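Local coordinates for mitogen activated protein kinase, putative (Leishmania donovani, PDB 4QNY), which probably transfers phosphate from ATP to serine or threonine residues of target proteins, as a kinase of the MAP kinase family, at residues I131-R136 and N161-I166. Numbering follows the deposited sequence.
Sequences IYQALR and NCDLKI
Gln133 of helix 124-143 faces Leu164 at the start of strand 164-166, their CA atoms 6.1 Å apart; the short helix and strand axes run 34° from parallel and approach to 8.0 Å. The Gln133 amide grips the backbone of the turn that leads into the strand. Its chain is extended beyond CG, which carries the amide across to residues 162-164. NE2 donates to Cys162 O over 2.7 Å. This bond is nearly straight, 169° at the hydrogen, and lies in both the carbonyl plane and the plane of the Gln133 amide. On the same amide, OE1 accepts a bond from Leu164 N at 3.0 Å. That bond is more bent, with the Leu164 N-H donor well above the plane of the Gln133 side-chain carbonyl. Two bonds of opposite sense thus fix which way round the amide sits. NE2 also donates to Phe129 O, one helical turn back, and Asn82 ND2 adds a weak bond to OE1.

Beside the amide, aliphatic carbons meet the helix. Leu164 CB lies 3.7 Å from Gln133 CB. With chi1 at -170°, Leu164 turns its CG away from its own N, and this lets CD2 rest on the helix backbone, 3.8 Å from Ala134 CA. Further along the strand, Ile166 CD1 reaches Ala134 O at 3.8 Å. Ile212 of helix 206-219 also packs on Ala134. The contact belongs to the C-terminal lobe of the protein kinase fold, where the long helix before the catalytic loop packs against the beta hairpin leading to the magnesium-binding Asp168 of the DFG motif.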
loop_
_atom_site.group_PDB
_atom_site.type_symbol
_atom_site.label_atom_id
_atom_site.label_comp_id
_atom_site.label_asym_id
_atom_site.label_seq_id
_atom_site.Cartn_x
_atom_site.Cartn_y
_atom_site.Cartn_z
ATOM N N ILE A 131 9.277 -8.741 5.761
ATOM C CA ILE A 131 9.937 -7.497 5.380
ATOM C C ILE A 131 10.697 -7.620 4.060
ATOM O O ILE A 131 10.611 -6.735 3.207
ATOM C CB ILE A 131 10.904 -7.025 6.485
ATOM C CG1 ILE A 131 10.119 -6.607 7.729
ATOM C CG2 ILE A 131 11.759 -5.867 5.998
ATOM C CD1 ILE A 131 9.107 -5.507 7.472
ATOM N N TYR A 132 11.428 -8.716 3.886
ATOM C CA TYR A 132 12.205 -8.906 2.664
ATOM C C TYR A 132 11.303 -9.020 1.439
ATOM O O TYR A 132 11.607 -8.462 0.386
ATOM C CB TYR A 132 13.099 -10.142 2.764
ATOM C CG TYR A 132 13.981 -10.325 1.549
ATOM C CD1 TYR A 132 15.161 -9.606 1.411
ATOM C CD2 TYR A 132 13.627 -11.204 0.534
ATOM C CE1 TYR A 132 15.967 -9.761 0.299
ATOM C CE2 TYR A 132 14.428 -11.368 -0.582
ATOM C CZ TYR A 132 15.596 -10.644 -0.693
ATOM O OH TYR A 132 16.396 -10.804 -1.801
ATOM N N GLN A 133 10.200 -9.748 1.579
ATOM C CA GLN A 133 9.247 -9.908 0.485
ATOM C C GLN A 133 8.631 -8.569 0.102
ATOM O O GLN A 133 8.418 -8.289 -1.077
ATOM C CB GLN A 133 8.147 -10.900 0.865
ATOM C CG GLN A 133 8.560 -12.359 0.775
ATOM C CD GLN A 133 7.470 -13.296 1.251
ATOM O OE1 GLN A 133 6.835 -13.985 0.453
ATOM N NE2 GLN A 133 7.245 -13.325 2.559
ATOM N N ALA A 134 8.351 -7.743 1.105
ATOM C CA ALA A 134 7.772 -6.426 0.874
ATOM C C ALA A 134 8.766 -5.505 0.173
ATOM O O ALA A 134 8.401 -4.765 -0.740
ATOM C CB ALA A 134 7.313 -5.813 2.187
ATOM N N LEU A 135 10.023 -5.560 0.604
ATOM C CA LEU A 135 11.082 -4.749 0.009
ATOM C C LEU A 135 11.383 -5.186 -1.418
ATOM O O LEU A 135 11.540 -4.356 -2.312
ATOM C CB LEU A 135 12.352 -4.825 0.856
ATOM C CG LEU A 135 12.326 -4.083 2.191
ATOM C CD1 LEU A 135 13.496 -4.515 3.055
ATOM C CD2 LEU A 135 12.356 -2.580 1.961
ATOM N N ARG A 136 11.466 -6.496 -1.621
ATOM C CA ARG A 136 11.710 -7.058 -2.942
ATOM C C ARG A 136 10.612 -6.643 -3.920
ATOM O O ARG A 136 10.875 -6.379 -5.094
ATOM C CB ARG A 136 11.804 -8.582 -2.860
ATOM C CG ARG A 136 12.046 -9.263 -4.190
ATOM C CD ARG A 136 11.772 -10.753 -4.095
ATOM N NE ARG A 136 11.575 -11.349 -5.413
ATOM C CZ ARG A 136 10.449 -11.251 -6.114
ATOM N NH1 ARG A 136 9.415 -10.579 -5.626
ATOM N NH2 ARG A 136 10.357 -11.825 -7.305
ATOM N N ASN A 161 1.656 -19.496 4.945
ATOM C CA ASN A 161 2.987 -19.822 4.449
ATOM C C ASN A 161 3.938 -18.638 4.592
ATOM O O ASN A 161 5.108 -18.722 4.212
ATOM C CB ASN A 161 2.921 -20.256 2.984
ATOM C CG ASN A 161 1.952 -21.400 2.755
ATOM O OD1 ASN A 161 0.736 -21.223 2.828
ATOM N ND2 ASN A 161 2.489 -22.581 2.468
ATOM N N CYS A 162 3.412 -17.538 5.128
ATOM C CA CYS A 162 4.126 -16.268 5.263
ATOM C C CYS A 162 4.504 -15.672 3.907
ATOM O O CYS A 162 5.336 -14.768 3.832
ATOM C CB CYS A 162 5.374 -16.430 6.136
ATOM S SG CYS A 162 5.036 -16.499 7.909
ATOM N N ASP A 163 3.887 -16.175 2.842
ATOM C CA ASP A 163 4.046 -15.576 1.521
ATOM C C ASP A 163 3.371 -14.212 1.517
ATOM O O ASP A 163 2.316 -14.035 2.120
ATOM C CB ASP A 163 3.454 -16.475 0.433
ATOM C CG ASP A 163 4.238 -17.761 0.246
ATOM O OD1 ASP A 163 5.427 -17.797 0.626
ATOM O OD2 ASP A 163 3.665 -18.735 -0.285
ATOM N N LEU A 164 3.982 -13.246 0.838
ATOM C CA LEU A 164 3.511 -11.868 0.899
ATOM C C LEU A 164 3.231 -11.297 -0.488
ATOM O O LEU A 164 3.962 -11.571 -1.438
ATOM C CB LEU A 164 4.540 -11.003 1.633
ATOM C CG LEU A 164 4.167 -9.574 2.028
ATOM C CD1 LEU A 164 4.803 -9.233 3.364
ATOM C CD2 LEU A 164 4.603 -8.577 0.966
ATOM N N LYS A 165 2.167 -10.503 -0.593
ATOM C CA LYS A 165 1.813 -9.840 -1.847
ATOM C C LYS A 165 1.278 -8.429 -1.608
ATOM O O LYS A 165 0.330 -8.236 -0.847
ATOM C CB LYS A 165 0.777 -10.662 -2.622
ATOM C CG LYS A 165 1.314 -11.958 -3.208
ATOM C CD LYS A 165 0.273 -12.652 -4.070
ATOM C CE LYS A 165 0.792 -13.982 -4.591
ATOM N NZ LYS A 165 -0.228 -14.688 -5.417
ATOM N N ILE A 166 1.889 -7.448 -2.266
ATOM C CA ILE A 166 1.460 -6.056 -2.153
ATOM C C ILE A 166 0.271 -5.774 -3.070
ATOM O O ILE A 166 0.279 -6.158 -4.239
ATOM C CB ILE A 166 2.612 -5.083 -2.492
ATOM C CG1 ILE A 166 3.715 -5.171 -1.434
ATOM C CG2 ILE A 166 2.102 -3.652 -2.599
ATOM C CD1 ILE A 166 4.806 -4.135 -1.602
#